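Local coordinates for p-47 protein (Clostridium botulinum, PDB 6EKT), which may form part of the progenitor toxin complex that protects botulinum neurotoxin A2 in the host gut, and resembles tubular lipid-binding (TULIP) proteins, at residues 26-31 with 212-217; 51-56 with 164-169; 64-69 with 86-91; 319-324 with 335-340; 339-344 with 356-361. All blocks are in the same frame, centred on the assembly; numbering follows the deposited sequence. Where two conformers were deposited one is given.

Contact 1: 26-31 with 212-217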
# COMPACT_ATOMS: atom_id res chain seq x y z
N GLY A 26 8.79 -7.20 2.76
CA GLY A 26 10.06 -6.56 2.36
C GLY A 26 9.88 -5.48 1.31
O GLY A 26 10.85 -4.83 0.92
N TRP A 27 8.65 -5.29 0.83
CA TRP A 27 8.34 -4.19 -0.12
C TRP A 27 7.96 -2.91 0.63
O TRP A 27 7.67 -2.97 1.83
CB TRP A 27 7.24 -4.61 -1.10
CG TRP A 27 7.69 -5.76 -1.96
CD1 TRP A 27 7.66 -7.08 -1.64
CD2 TRP A 27 8.28 -5.67 -3.26
NE1 TRP A 27 8.18 -7.84 -2.68
CE2 TRP A 27 8.57 -7.00 -3.68
CE3 TRP A 27 8.58 -4.60 -4.12
CZ2 TRP A 27 9.16 -7.28 -4.93
CZ3 TRP A 27 9.16 -4.87 -5.36
CH2 TRP A 27 9.43 -6.21 -5.77
N ASP A 28 7.97 -1.76 -0.05
CA ASP A 28 7.62 -0.47 0.59
C ASP A 28 6.15 -0.10 0.56
O ASP A 28 5.58 0.27 1.59
CB ASP A 28 8.45 0.69 0.01
CG ASP A 28 9.93 0.52 0.23
OD1 ASP A 28 10.34 -0.10 1.26
OD2 ASP A 28 10.68 0.95 -0.64
N ILE A 29 5.53 -0.17 -0.63
CA ILE A 29 4.11 0.15 -0.78
C ILE A 29 3.53 -0.86 -1.73
O ILE A 29 4.12 -1.13 -2.79
CB ILE A 29 3.82 1.59 -1.33
CG1 ILE A 29 4.63 2.64 -0.56
CG2 ILE A 29 2.32 1.88 -1.28
CD1 ILE A 29 4.50 4.08 -1.10
N VAL A 30 2.41 -1.44 -1.32
CA VAL A 30 1.75 -2.49 -2.11
C VAL A 30 0.36 -1.97 -2.46
O VAL A 30 -0.33 -1.43 -1.57
CB VAL A 30 1.66 -3.83 -1.33
CG1 VAL A 30 0.93 -4.89 -2.14
CG2 VAL A 30 3.05 -4.33 -1.00
N TYR A 31 -0.03 -2.10 -3.74
CA TYR A 31 -1.32 -1.63 -4.22
C TYR A 31 -2.14 -2.79 -4.73
O TYR A 31 -1.61 -3.65 -5.42
CB TYR A 31 -1.10 -0.65 -5.38
CG TYR A 31 -0.17 0.50 -5.06
CD1 TYR A 31 1.22 0.36 -5.17
CD2 TYR A 31 -0.68 1.76 -4.68
CE1 TYR A 31 2.08 1.41 -4.90
CE2 TYR A 31 0.18 2.84 -4.40
CZ TYR A 31 1.54 2.66 -4.52
OH TYR A 31 2.40 3.68 -4.24
N LEU A 212 3.54 -4.45 -6.43
CA LEU A 212 4.49 -4.35 -5.32
C LEU A 212 5.53 -3.31 -5.69
O LEU A 212 6.06 -3.37 -6.80
CB LEU A 212 5.16 -5.71 -5.09
CG LEU A 212 4.40 -6.85 -4.40
CD1 LEU A 212 2.97 -7.06 -4.84
CD2 LEU A 212 5.17 -8.16 -4.49
N SER A 213 5.84 -2.36 -4.79
CA SER A 213 6.81 -1.31 -5.13
C SER A 213 7.86 -1.09 -4.06
O SER A 213 7.60 -1.28 -2.87
CB SER A 213 6.12 0.05 -5.43
OG SER A 213 5.63 0.68 -4.25
N VAL A 214 9.04 -0.65 -4.51
CA VAL A 214 10.04 -0.05 -3.62
C VAL A 214 10.29 1.40 -4.06
O VAL A 214 10.24 1.69 -5.25
CB VAL A 214 11.32 -0.91 -3.61
CG1 VAL A 214 12.49 -0.17 -3.01
CG2 VAL A 214 11.08 -2.16 -2.77
N VAL A 215 10.52 2.29 -3.09
CA VAL A 215 10.68 3.73 -3.32
C VAL A 215 12.16 4.21 -3.32
O VAL A 215 12.43 5.42 -3.37
CB VAL A 215 9.85 4.57 -2.32
CG1 VAL A 215 8.35 4.32 -2.48
CG2 VAL A 215 10.30 4.32 -0.87
N THR A 216 13.09 3.26 -3.27
CA THR A 216 14.54 3.51 -3.46
C THR A 216 15.10 2.53 -4.47
O THR A 216 14.39 1.62 -4.92
CB THR A 216 15.35 3.35 -2.15
OG1 THR A 216 15.43 1.95 -1.81
CG2 THR A 216 14.72 4.11 -1.00
N ASN A 217 16.38 2.67 -4.82
CA ASN A 217 17.02 1.76 -5.77
C ASN A 217 17.70 0.54 -5.14
O ASN A 217 18.58 -0.09 -5.76
CB ASN A 217 17.99 2.53 -6.68
CG ASN A 217 17.27 3.35 -7.73
OD1 ASN A 217 17.48 4.55 -7.84
ND2 ASN A 217 16.41 2.70 -8.52
O HOH W 1 13.22 1.26 0.03
O HOH W 2 5.03 3.39 -4.81
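A classic beta bulge opens strand 29-34 where it pairs antiparallel with strand 208-214 in the central sheet: Asp28 and Ile29 both face Ser213, and Ser213 O accepts from Asp28 N (2.9 Å) and Ile29 N (3.2 Å). Ile29 O is gripped twice in return, by Ser213 N and by Ser213 OG (2.8 Å). With chi1 73° the hydroxyl sits between its own N and carbonyl carbon and turns back to that oxygen; a water joins it to Tyr31 OH. The carboxylate of Asp28 reaches past Val214, and OD2 takes Val215 N on its anti lone pair (2.8 Å, 166° at the hydrogen), while OD1 forms a salt bridge with Arg218. On the sheet face away from Ser213 OG, Leu212 lies across one face of the Trp27 indole, its CD2 3.8 Å from the five-membered ring centroid; Trp27 NE1 donates to Ser224 O. The carboxylate thus replaces a backbone carbonyl for Val215 N past the last bridge, and its negative charge is probably stabilised by Arg218.

Contact 2: 51-56 with 164-169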
# COMPACT_ATOMS: atom_id res chain seq x y z
N ILE A 51 -13.74 -6.10 -30.86
CA ILE A 51 -12.47 -6.72 -31.20
C ILE A 51 -12.67 -7.98 -32.04
O ILE A 51 -13.38 -8.91 -31.63
CB ILE A 51 -11.64 -7.05 -29.93
CG1 ILE A 51 -11.46 -5.80 -29.03
CG2 ILE A 51 -10.31 -7.70 -30.29
CD1 ILE A 51 -10.57 -4.70 -29.60
N GLN A 52 -12.06 -7.96 -33.22
CA GLN A 52 -11.90 -9.17 -34.02
C GLN A 52 -10.45 -9.37 -34.47
O GLN A 52 -9.77 -8.41 -34.84
CB GLN A 52 -12.89 -9.25 -35.18
CG GLN A 52 -12.73 -8.23 -36.30
CD GLN A 52 -13.48 -8.65 -37.56
OE1 GLN A 52 -12.86 -9.05 -38.56
NE2 GLN A 52 -14.80 -8.61 -37.51
N PHE A 53 -9.99 -10.62 -34.39
CA PHE A 53 -8.64 -10.99 -34.79
C PHE A 53 -8.74 -11.81 -36.08
O PHE A 53 -9.44 -12.84 -36.11
CB PHE A 53 -7.93 -11.84 -33.71
CG PHE A 53 -7.52 -11.09 -32.45
CD1 PHE A 53 -7.66 -9.69 -32.31
CD2 PHE A 53 -6.96 -11.80 -31.38
CE1 PHE A 53 -7.26 -9.05 -31.14
CE2 PHE A 53 -6.55 -11.16 -30.21
CZ PHE A 53 -6.71 -9.78 -30.09
N LEU A 54 -8.04 -11.34 -37.11
CA LEU A 54 -7.81 -12.10 -38.35
C LEU A 54 -6.33 -12.44 -38.54
O LEU A 54 -5.45 -11.64 -38.20
CB LEU A 54 -8.27 -11.30 -39.59
CG LEU A 54 -9.69 -10.71 -39.67
CD1 LEU A 54 -9.77 -9.61 -40.73
CD2 LEU A 54 -10.67 -11.81 -40.00
N TYR A 55 -6.08 -13.62 -39.11
CA TYR A 55 -4.75 -14.03 -39.52
C TYR A 55 -4.86 -14.90 -40.78
O TYR A 55 -5.71 -15.78 -40.86
CB TYR A 55 -4.01 -14.78 -38.40
CG TYR A 55 -2.73 -15.44 -38.87
CD1 TYR A 55 -1.53 -14.70 -38.94
CD2 TYR A 55 -2.72 -16.77 -39.27
CE1 TYR A 55 -0.35 -15.30 -39.40
CE2 TYR A 55 -1.55 -17.37 -39.72
CZ TYR A 55 -0.38 -16.63 -39.78
OH TYR A 55 0.77 -17.24 -40.23
N SER A 56 -3.97 -14.64 -41.74
CA SER A 56 -3.90 -15.37 -43.01
C SER A 56 -2.48 -15.72 -43.39
O SER A 56 -1.54 -15.00 -43.05
CB SER A 56 -4.49 -14.53 -44.13
OG SER A 56 -5.89 -14.62 -44.12
N ASN A 164 -1.02 -17.29 -33.58
CA ASN A 164 -0.73 -16.48 -34.76
C ASN A 164 -1.59 -15.23 -34.73
O ASN A 164 -1.06 -14.12 -34.88
CB ASN A 164 -1.04 -17.23 -36.05
CG ASN A 164 0.11 -18.11 -36.52
OD1 ASN A 164 -0.14 -19.17 -37.07
ND2 ASN A 164 1.34 -17.65 -36.35
N ALA A 165 -2.89 -15.42 -34.52
CA ALA A 165 -3.85 -14.33 -34.54
C ALA A 165 -3.62 -13.32 -33.39
O ALA A 165 -3.64 -12.10 -33.62
CB ALA A 165 -5.28 -14.87 -34.55
N PHE A 166 -3.36 -13.82 -32.19
CA PHE A 166 -3.08 -12.92 -31.05
C PHE A 166 -1.86 -12.05 -31.30
O PHE A 166 -1.96 -10.82 -31.23
CB PHE A 166 -2.98 -13.69 -29.72
CG PHE A 166 -4.31 -13.89 -29.05
CD1 PHE A 166 -5.32 -14.63 -29.66
CD2 PHE A 166 -4.56 -13.34 -27.79
CE1 PHE A 166 -6.56 -14.82 -29.05
CE2 PHE A 166 -5.80 -13.51 -27.17
CZ PHE A 166 -6.79 -14.26 -27.80
N ILE A 167 -0.73 -12.67 -31.63
CA ILE A 167 0.52 -11.92 -31.85
C ILE A 167 0.36 -10.92 -33.00
O ILE A 167 0.73 -9.74 -32.84
CB ILE A 167 1.75 -12.84 -32.01
CG1 ILE A 167 2.09 -13.50 -30.66
CG2 ILE A 167 2.96 -12.06 -32.54
CD1 ILE A 167 2.86 -14.79 -30.77
N GLN A 168 -0.24 -11.34 -34.11
CA GLN A 168 -0.42 -10.42 -35.23
C GLN A 168 -1.35 -9.24 -34.93
O GLN A 168 -1.20 -8.17 -35.52
CB GLN A 168 -0.83 -11.16 -36.51
CG GLN A 168 -0.55 -10.36 -37.78
CD GLN A 168 -1.34 -10.87 -38.95
OE1 GLN A 168 -2.55 -10.64 -39.03
NE2 GLN A 168 -0.68 -11.57 -39.85
N ASN A 169 -2.28 -9.41 -33.99
CA ASN A 169 -3.27 -8.38 -33.64
C ASN A 169 -2.99 -7.69 -32.30
O ASN A 169 -3.88 -7.06 -31.71
CB ASN A 169 -4.66 -8.99 -33.61
CG ASN A 169 -5.20 -9.29 -34.98
OD1 ASN A 169 -5.78 -8.41 -35.63
ND2 ASN A 169 -5.04 -10.52 -35.43
O HOH W 3 -7.15 -8.74 -37.66
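Asn169 ND2 is gripped by two carbonyls, both close to its amide plane: Ala165 O, one turn back in the helix that ends just before it, at 2.8 Å, and Leu54 O of the strand at 3.0 Å. The strand bond is fairly straight, although the nitrogen stands above the carbonyl plane of Leu54. Asn169 OD1 accepts from a water that itself accepts from Leu54 N, and from Gln172 NE2, so the amide is held at both ends and its rotation is fixed. Lower on the same side chain, CB rests over one face of the Phe53 ring, offset toward the rim, 3.7 Å from the centroid. The CD2-CE2 edge of Phe53 in turn meets the face of Phe166 in a T-shaped pair, centroids 4.9 Å apart and planes at 88°. At the other end of the contact the Tyr55 ring, swung anti to its backbone N (chi1 170°), lies under Asn164: CB sits above the ring centre, and the amide stacks at 15° to the ring, with OD1 hydrogen-bonded to Lys160 NZ. Ala165 CB fills the middle, 4.1 Å from both Phe53 CB and Tyr55 CB. This is alpha/beta packing of the last turn of helix 152-168 across edge strand 52-57, consistent with the TULIP-like design in which a sheet wraps a long helix.

Contact 3: 64-69 with 86-91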
# COMPACT_ATOMS: atom_id res chain seq x y z
N ILE A 64 -7.75 -17.77 -40.06
CA ILE A 64 -8.53 -17.78 -38.83
C ILE A 64 -9.19 -16.41 -38.61
O ILE A 64 -8.60 -15.37 -38.92
CB ILE A 64 -7.68 -18.21 -37.59
CG1 ILE A 64 -8.54 -18.26 -36.32
CG2 ILE A 64 -6.44 -17.34 -37.43
CD1 ILE A 64 -7.90 -18.96 -35.13
N LYS A 65 -10.43 -16.44 -38.13
CA LYS A 65 -11.18 -15.24 -37.78
C LYS A 65 -11.85 -15.48 -36.43
O LYS A 65 -12.51 -16.51 -36.25
CB LYS A 65 -12.25 -14.93 -38.84
CG LYS A 65 -13.20 -13.79 -38.48
CD LYS A 65 -14.11 -13.47 -39.66
CE LYS A 65 -15.07 -12.36 -39.30
NZ LYS A 65 -15.96 -12.15 -40.48
N MET A 66 -11.68 -14.52 -35.51
CA MET A 66 -12.27 -14.59 -34.16
C MET A 66 -12.91 -13.26 -33.78
O MET A 66 -12.22 -12.24 -33.68
CB MET A 66 -11.22 -14.98 -33.11
CG MET A 66 -10.68 -16.40 -33.22
SD MET A 66 -9.42 -16.87 -32.01
CE MET A 66 -8.01 -15.89 -32.50
N VAL A 67 -14.22 -13.28 -33.56
CA VAL A 67 -14.93 -12.13 -32.99
C VAL A 67 -15.33 -12.52 -31.56
O VAL A 67 -16.04 -13.51 -31.35
CB VAL A 67 -16.17 -11.70 -33.84
CG1 VAL A 67 -16.65 -10.31 -33.42
CG2 VAL A 67 -15.87 -11.71 -35.34
N PHE A 68 -14.84 -11.75 -30.59
CA PHE A 68 -14.99 -12.10 -29.17
C PHE A 68 -16.29 -11.65 -28.52
O PHE A 68 -16.76 -10.52 -28.73
CB PHE A 68 -13.79 -11.58 -28.35
CG PHE A 68 -12.47 -12.14 -28.81
CD1 PHE A 68 -12.11 -13.45 -28.52
CD2 PHE A 68 -11.57 -11.34 -29.51
CE1 PHE A 68 -10.88 -13.96 -28.92
CE2 PHE A 68 -10.34 -11.84 -29.93
CZ PHE A 68 -10.00 -13.16 -29.64
N ASP A 69 -16.87 -12.56 -27.74
CA ASP A 69 -17.96 -12.28 -26.82
C ASP A 69 -17.50 -11.29 -25.73
O ASP A 69 -18.14 -10.26 -25.51
CB ASP A 69 -18.42 -13.59 -26.18
CG ASP A 69 -19.92 -13.69 -26.02
OD1 ASP A 69 -20.46 -13.07 -25.08
OD2 ASP A 69 -20.55 -14.41 -26.83
N THR A 86 -11.59 -16.25 -23.20
CA THR A 86 -11.82 -15.40 -24.37
C THR A 86 -12.92 -16.00 -25.29
O THR A 86 -12.64 -16.34 -26.44
CB THR A 86 -10.52 -15.14 -25.18
OG1 THR A 86 -10.02 -16.37 -25.70
CG2 THR A 86 -9.43 -14.48 -24.31
N PRO A 87 -14.17 -16.12 -24.77
CA PRO A 87 -15.25 -16.74 -25.54
C PRO A 87 -15.42 -16.08 -26.92
O PRO A 87 -15.46 -14.85 -27.03
CB PRO A 87 -16.49 -16.54 -24.65
CG PRO A 87 -16.12 -15.43 -23.71
CD PRO A 87 -14.66 -15.64 -23.46
N ILE A 88 -15.45 -16.92 -27.94
CA ILE A 88 -15.63 -16.49 -29.34
C ILE A 88 -17.12 -16.60 -29.68
O ILE A 88 -17.69 -17.70 -29.64
CB ILE A 88 -14.79 -17.36 -30.32
CG1 ILE A 88 -13.30 -17.30 -29.96
CG2 ILE A 88 -14.96 -16.88 -31.77
CD1 ILE A 88 -12.52 -18.53 -30.36
N LYS A 89 -17.74 -15.48 -30.02
CA LYS A 89 -19.15 -15.50 -30.44
C LYS A 89 -19.36 -15.99 -31.87
O LYS A 89 -20.37 -16.64 -32.17
CB LYS A 89 -19.87 -14.16 -30.18
CG LYS A 89 -19.38 -12.94 -30.96
CD LYS A 89 -20.35 -11.77 -30.82
CE LYS A 89 -19.65 -10.43 -30.96
NZ LYS A 89 -20.51 -9.28 -30.53
N GLU A 90 -18.41 -15.66 -32.76
CA GLU A 90 -18.45 -16.10 -34.16
C GLU A 90 -17.05 -16.11 -34.78
O GLU A 90 -16.15 -15.36 -34.37
CB GLU A 90 -19.42 -15.25 -35.01
CG GLU A 90 -19.01 -13.80 -35.19
CD GLU A 90 -19.77 -13.10 -36.28
OE1 GLU A 90 -19.57 -13.42 -37.47
OE2 GLU A 90 -20.57 -12.21 -35.96
N GLY A 91 -16.90 -16.94 -35.80
CA GLY A 91 -15.63 -17.10 -36.47
C GLY A 91 -15.38 -18.51 -36.95
O GLY A 91 -16.24 -19.39 -36.81
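Val67 pairs antiparallel with a bulged corner: its O accepts from Lys89 N at 2.9 Å and, weakly, from Glu90 N at 3.5 Å, a classic beta bulge, while Val67 N returns a bond to Glu90 O (3.0 Å). Past the bulge the register shifts by one, and Asp69 N reaches Pro87 O at 2.8 Å. Gly91, opposite Met66, brings its CA within 3.2 Å of Lys65 O, a close CA-H...O approach of the two backbones. On the buried side Ile88 CD1 meets Met66 SD at 3.9 Å, and the edge of the Phe68 ring is turned to the carbonyls of Thr86 and Pro87; Phe53 and Trp71 each form an edge-to-face pair with that ring. Thr86 OG1 is buried with no partner in the model. On the other side Val67 lies alongside Glu90, CG2 to CG 3.8 Å, and Lys89 runs extended across Val67, its CE 3.9 Å from Val67 CG1. The charged ends do not meet across the contact. The corner carries the chain from strand 81-88 into strand 91-94, which belongs to a different sheet. Backbone bonds and apolar contacts therefore hold this sheet-to-sheet switch.

Contact 4: 319-324 with 335-340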
# COMPACT_ATOMS: atom_id res chain seq x y z
N SER A 319 8.15 6.05 25.40
CA SER A 319 8.95 6.03 26.62
C SER A 319 9.80 7.30 26.63
O SER A 319 10.47 7.62 25.63
CB SER A 319 9.80 4.75 26.67
OG SER A 319 10.55 4.67 27.88
N LEU A 320 9.75 8.06 27.72
CA LEU A 320 10.51 9.31 27.78
C LEU A 320 11.05 9.58 29.18
O LEU A 320 10.48 9.10 30.18
CB LEU A 320 9.65 10.48 27.26
CG LEU A 320 8.42 10.91 28.08
CD1 LEU A 320 8.85 11.94 29.13
CD2 LEU A 320 7.29 11.48 27.22
N ARG A 321 12.12 10.37 29.23
CA ARG A 321 12.77 10.78 30.47
C ARG A 321 13.06 12.26 30.35
O ARG A 321 13.54 12.74 29.31
CB ARG A 321 14.09 10.02 30.64
CG ARG A 321 14.83 10.15 31.98
CD ARG A 321 15.95 9.10 32.07
NE ARG A 321 15.61 7.85 31.32
CZ ARG A 321 16.15 7.44 30.16
NH1 ARG A 321 15.72 6.32 29.60
NH2 ARG A 321 17.11 8.11 29.56
N GLY A 322 12.82 12.98 31.45
CA GLY A 322 13.08 14.42 31.48
C GLY A 322 13.24 14.94 32.90
O GLY A 322 13.40 14.17 33.86
N LEU A 323 13.22 16.26 33.03
CA LEU A 323 13.37 16.91 34.32
C LEU A 323 12.63 18.24 34.27
O LEU A 323 12.35 18.76 33.18
CB LEU A 323 14.86 17.13 34.66
CG LEU A 323 15.74 17.89 33.68
CD1 LEU A 323 15.60 19.41 33.88
CD2 LEU A 323 17.19 17.45 33.88
N VAL A 324 12.33 18.79 35.44
CA VAL A 324 11.74 20.13 35.53
C VAL A 324 12.33 20.81 36.77
O VAL A 324 12.35 20.22 37.86
CB VAL A 324 10.18 20.11 35.52
CG1 VAL A 324 9.59 19.32 36.70
CG2 VAL A 324 9.60 21.52 35.43
N ASP A 335 13.58 14.71 38.46
CA ASP A 335 13.62 13.81 37.30
C ASP A 335 12.28 13.12 37.17
O ASP A 335 11.64 12.82 38.19
CB ASP A 335 14.70 12.74 37.47
CG ASP A 335 16.08 13.33 37.63
OD1 ASP A 335 16.54 14.04 36.73
OD2 ASP A 335 16.69 13.08 38.68
N PHE A 336 11.85 12.87 35.93
CA PHE A 336 10.67 12.06 35.70
C PHE A 336 10.80 11.13 34.50
O PHE A 336 11.61 11.36 33.60
CB PHE A 336 9.42 12.92 35.59
CG PHE A 336 9.50 13.96 34.49
CD1 PHE A 336 9.28 13.59 33.15
CD2 PHE A 336 9.78 15.27 34.79
CE1 PHE A 336 9.35 14.54 32.13
CE2 PHE A 336 9.83 16.24 33.77
CZ PHE A 336 9.63 15.86 32.45
N GLU A 337 10.00 10.07 34.50
CA GLU A 337 9.93 9.14 33.37
C GLU A 337 8.48 8.86 33.11
O GLU A 337 7.71 8.79 34.06
CB GLU A 337 10.65 7.83 33.73
CG GLU A 337 12.15 7.99 33.80
CD GLU A 337 12.89 6.68 33.97
OE1 GLU A 337 12.65 5.73 33.18
OE2 GLU A 337 13.73 6.61 34.88
N ILE A 338 8.11 8.70 31.84
CA ILE A 338 6.73 8.41 31.49
C ILE A 338 6.75 7.28 30.47
O ILE A 338 7.59 7.27 29.56
CB ILE A 338 6.02 9.66 30.88
CG1 ILE A 338 5.96 10.82 31.91
CG2 ILE A 338 4.59 9.36 30.43
CD1 ILE A 338 5.54 12.14 31.32
N GLN A 339 5.80 6.36 30.62
CA GLN A 339 5.53 5.32 29.63
C GLN A 339 4.05 5.36 29.23
O GLN A 339 3.18 5.09 30.07
CB GLN A 339 5.91 3.95 30.20
CG GLN A 339 7.36 3.84 30.69
CD GLN A 339 7.54 4.23 32.15
OE1 GLN A 339 6.63 4.08 32.97
NE2 GLN A 339 8.72 4.73 32.48
N SER A 340 3.77 5.67 27.96
CA SER A 340 2.41 5.86 27.45
C SER A 340 2.16 4.88 26.31
O SER A 340 3.06 4.62 25.50
CB SER A 340 2.28 7.28 26.92
OG SER A 340 0.97 7.56 26.48
O HOH W 4 15.84 13.01 34.25
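Leu320 and Ile338 lie side by side, CG to CB 3.9 Å, on the inner face of an antiparallel hairpin built from strands 315-326 and 329-347. Hydrogen-bonded pairs Leu320-Ile338 and Gly322-Phe336 set the register, each with two reciprocal backbone bonds of 2.9 to 3.0 Å between the N and O atoms of the paired residues. With CG between its backbone N and carbonyl carbon (chi1 58°), Phe336 leans across to the neighbouring strand and lays one face on the Gly322 backbone: CA is 4.1 Å from the centroid, a CH-pi contact. Leu320 CD1 meets the edge of that ring at 4.0 Å. Further out, Ile391 of helix 374-394 covers both Leu320 and Phe336, so this face packs against the long helix. On the opposite face Arg321 and Glu337 run alongside each other, guanidinium and carboxylate planes perpendicular, with NE to OE1 at 4.1 Å, beyond a salt bridge. Asp335 OD2 accepts a hydrogen bond from His368, and OD1 shares with Gly322 O a water lying 2.7 Å from that carbonyl oxygen.

Contact 5: 339-344 with 356-361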
# COMPACT_ATOMS: atom_id res chain seq x y z
N GLN A 339 5.80 6.36 30.62
CA GLN A 339 5.53 5.32 29.63
C GLN A 339 4.05 5.36 29.23
O GLN A 339 3.18 5.09 30.07
CB GLN A 339 5.91 3.95 30.20
CG GLN A 339 7.36 3.84 30.69
CD GLN A 339 7.54 4.23 32.15
OE1 GLN A 339 6.63 4.08 32.97
NE2 GLN A 339 8.72 4.73 32.48
N SER A 340 3.77 5.67 27.96
CA SER A 340 2.41 5.86 27.45
C SER A 340 2.16 4.88 26.31
O SER A 340 3.06 4.62 25.50
CB SER A 340 2.28 7.28 26.92
OG SER A 340 0.97 7.56 26.48
N ILE A 341 0.96 4.34 26.27
CA ILE A 341 0.52 3.49 25.15
C ILE A 341 -0.65 4.18 24.48
O ILE A 341 -1.67 4.44 25.12
CB ILE A 341 0.15 2.06 25.63
CG1 ILE A 341 1.36 1.41 26.31
CG2 ILE A 341 -0.36 1.21 24.46
CD1 ILE A 341 1.04 0.28 27.27
N ASN A 342 -0.50 4.47 23.19
CA ASN A 342 -1.45 5.33 22.48
C ASN A 342 -2.03 4.60 21.27
O ASN A 342 -1.31 4.37 20.28
CB ASN A 342 -0.78 6.62 22.06
CG ASN A 342 -0.28 7.43 23.26
OD1 ASN A 342 0.76 7.12 23.83
ND2 ASN A 342 -1.06 8.44 23.67
N LYS A 343 -3.32 4.26 21.36
CA LYS A 343 -3.98 3.42 20.36
C LYS A 343 -4.41 4.22 19.15
O LYS A 343 -5.03 5.28 19.28
CB LYS A 343 -5.20 2.72 20.98
CG LYS A 343 -5.88 1.71 20.04
CD LYS A 343 -7.36 1.53 20.32
CE LYS A 343 -7.60 0.49 21.40
NZ LYS A 343 -9.05 0.51 21.79
N PHE A 344 -4.12 3.69 17.95
CA PHE A 344 -4.66 4.27 16.72
C PHE A 344 -6.18 4.06 16.64
O PHE A 344 -6.68 2.99 16.99
CB PHE A 344 -3.99 3.65 15.46
CG PHE A 344 -4.55 4.21 14.16
CD1 PHE A 344 -4.24 5.52 13.74
CD2 PHE A 344 -5.43 3.46 13.38
CE1 PHE A 344 -4.78 6.04 12.56
CE2 PHE A 344 -5.97 3.98 12.20
CZ PHE A 344 -5.65 5.27 11.80
N GLU A 356 -5.04 8.01 20.35
CA GLU A 356 -5.72 8.35 21.60
C GLU A 356 -4.71 8.68 22.68
O GLU A 356 -3.60 8.13 22.69
CB GLU A 356 -6.53 7.16 22.12
CG GLU A 356 -7.93 6.99 21.56
CD GLU A 356 -8.63 5.77 22.14
OE1 GLU A 356 -7.99 5.01 22.91
OE2 GLU A 356 -9.82 5.54 21.80
N VAL A 357 -5.12 9.54 23.62
CA VAL A 357 -4.35 9.74 24.85
C VAL A 357 -4.47 8.46 25.68
O VAL A 357 -5.55 7.83 25.70
CB VAL A 357 -4.89 10.96 25.64
CG1 VAL A 357 -4.11 11.17 26.93
CG2 VAL A 357 -4.84 12.22 24.78
N ASP A 358 -3.39 8.06 26.32
CA ASP A 358 -3.40 6.91 27.21
C ASP A 358 -4.23 7.27 28.45
O ASP A 358 -3.98 8.30 29.08
CB ASP A 358 -1.97 6.52 27.57
CG ASP A 358 -1.88 5.18 28.25
OD1 ASP A 358 -2.90 4.59 28.65
OD2 ASP A 358 -0.75 4.69 28.40
N LYS A 359 -5.21 6.44 28.77
CA LYS A 359 -6.00 6.66 29.99
C LYS A 359 -5.30 6.17 31.24
O LYS A 359 -5.63 6.60 32.35
CB LYS A 359 -7.39 6.03 29.85
CG LYS A 359 -8.30 6.78 28.87
CD LYS A 359 -9.37 5.88 28.25
CE LYS A 359 -10.44 5.46 29.24
NZ LYS A 359 -11.66 6.33 29.21
N ASN A 360 -4.34 5.26 31.07
CA ASN A 360 -3.60 4.71 32.21
C ASN A 360 -2.09 4.69 31.93
O ASN A 360 -1.47 3.60 31.94
CB ASN A 360 -4.12 3.30 32.58
CG ASN A 360 -5.59 3.30 32.92
OD1 ASN A 360 -6.42 2.88 32.11
ND2 ASN A 360 -5.94 3.76 34.11
N PRO A 361 -1.50 5.88 31.68
CA PRO A 361 -0.04 5.93 31.49
C PRO A 361 0.69 5.59 32.79
O PRO A 361 0.08 5.59 33.85
CB PRO A 361 0.21 7.39 31.10
CG PRO A 361 -0.89 8.14 31.75
CD PRO A 361 -2.08 7.24 31.67
O HOH W 5 -0.97 9.63 26.60
O HOH W 6 -4.65 4.60 23.83
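Asp358 lays its carboxylate against the backbone of Ile341, in a hairpin whose second strand, 352-368, breaks from regular pairing with strand 329-347. Its CG is anti to the backbone N (chi1 -168°), which brings OD2 across to Ile341 N: 2.8 Å and nearly straight at 175°, although the N-H arrives from above the carboxylate plane. OD1 turns the other way and accepts from Asn360 N at 2.9 Å, an Asx turn that shapes the loop leading to Pro361. From the strand side, Asn342 ND2 donates to Glu356 O at 2.7 Å, in the carbonyl plane and on a lone pair, while its OD1 receives the hydroxyl of Ser340; that bond fixes which way the amide faces. Asp358 CB packs 3.3 Å from the same Ser340 OG. One backbone-to-backbone bond crosses, Glu356 N to Lys343 O at 2.9 Å. One water links Ile341 O and Lys343 N; another donates to Ser340 OG and accepts from Asn342 ND2 and Asp358 N, the last at 2.9 Å.

In the fold
Contact 1 is the buried one, in the middle of the elongated protein; the others are partly buried and lie toward the two ends, contacts 2 and 3 about 72 and 73 Å from contact 4, centre to centre. Contacts 2 and 3 share one sheet: strands 52-57 and 62-68 are neighbours, joined by Phe53 N to Met66 O. Contacts 4 and 5 follow one another along strand 329-347 and share Gln339 and Ser340. Contact 4 is regular pairing with an apolar face toward a helix, and contact 2 packs a helix on a strand through aromatic rings. Contacts 1 and 3 bend around classic bulges, whereas in contact 5 side chains and waters stand in for missing backbone bonds.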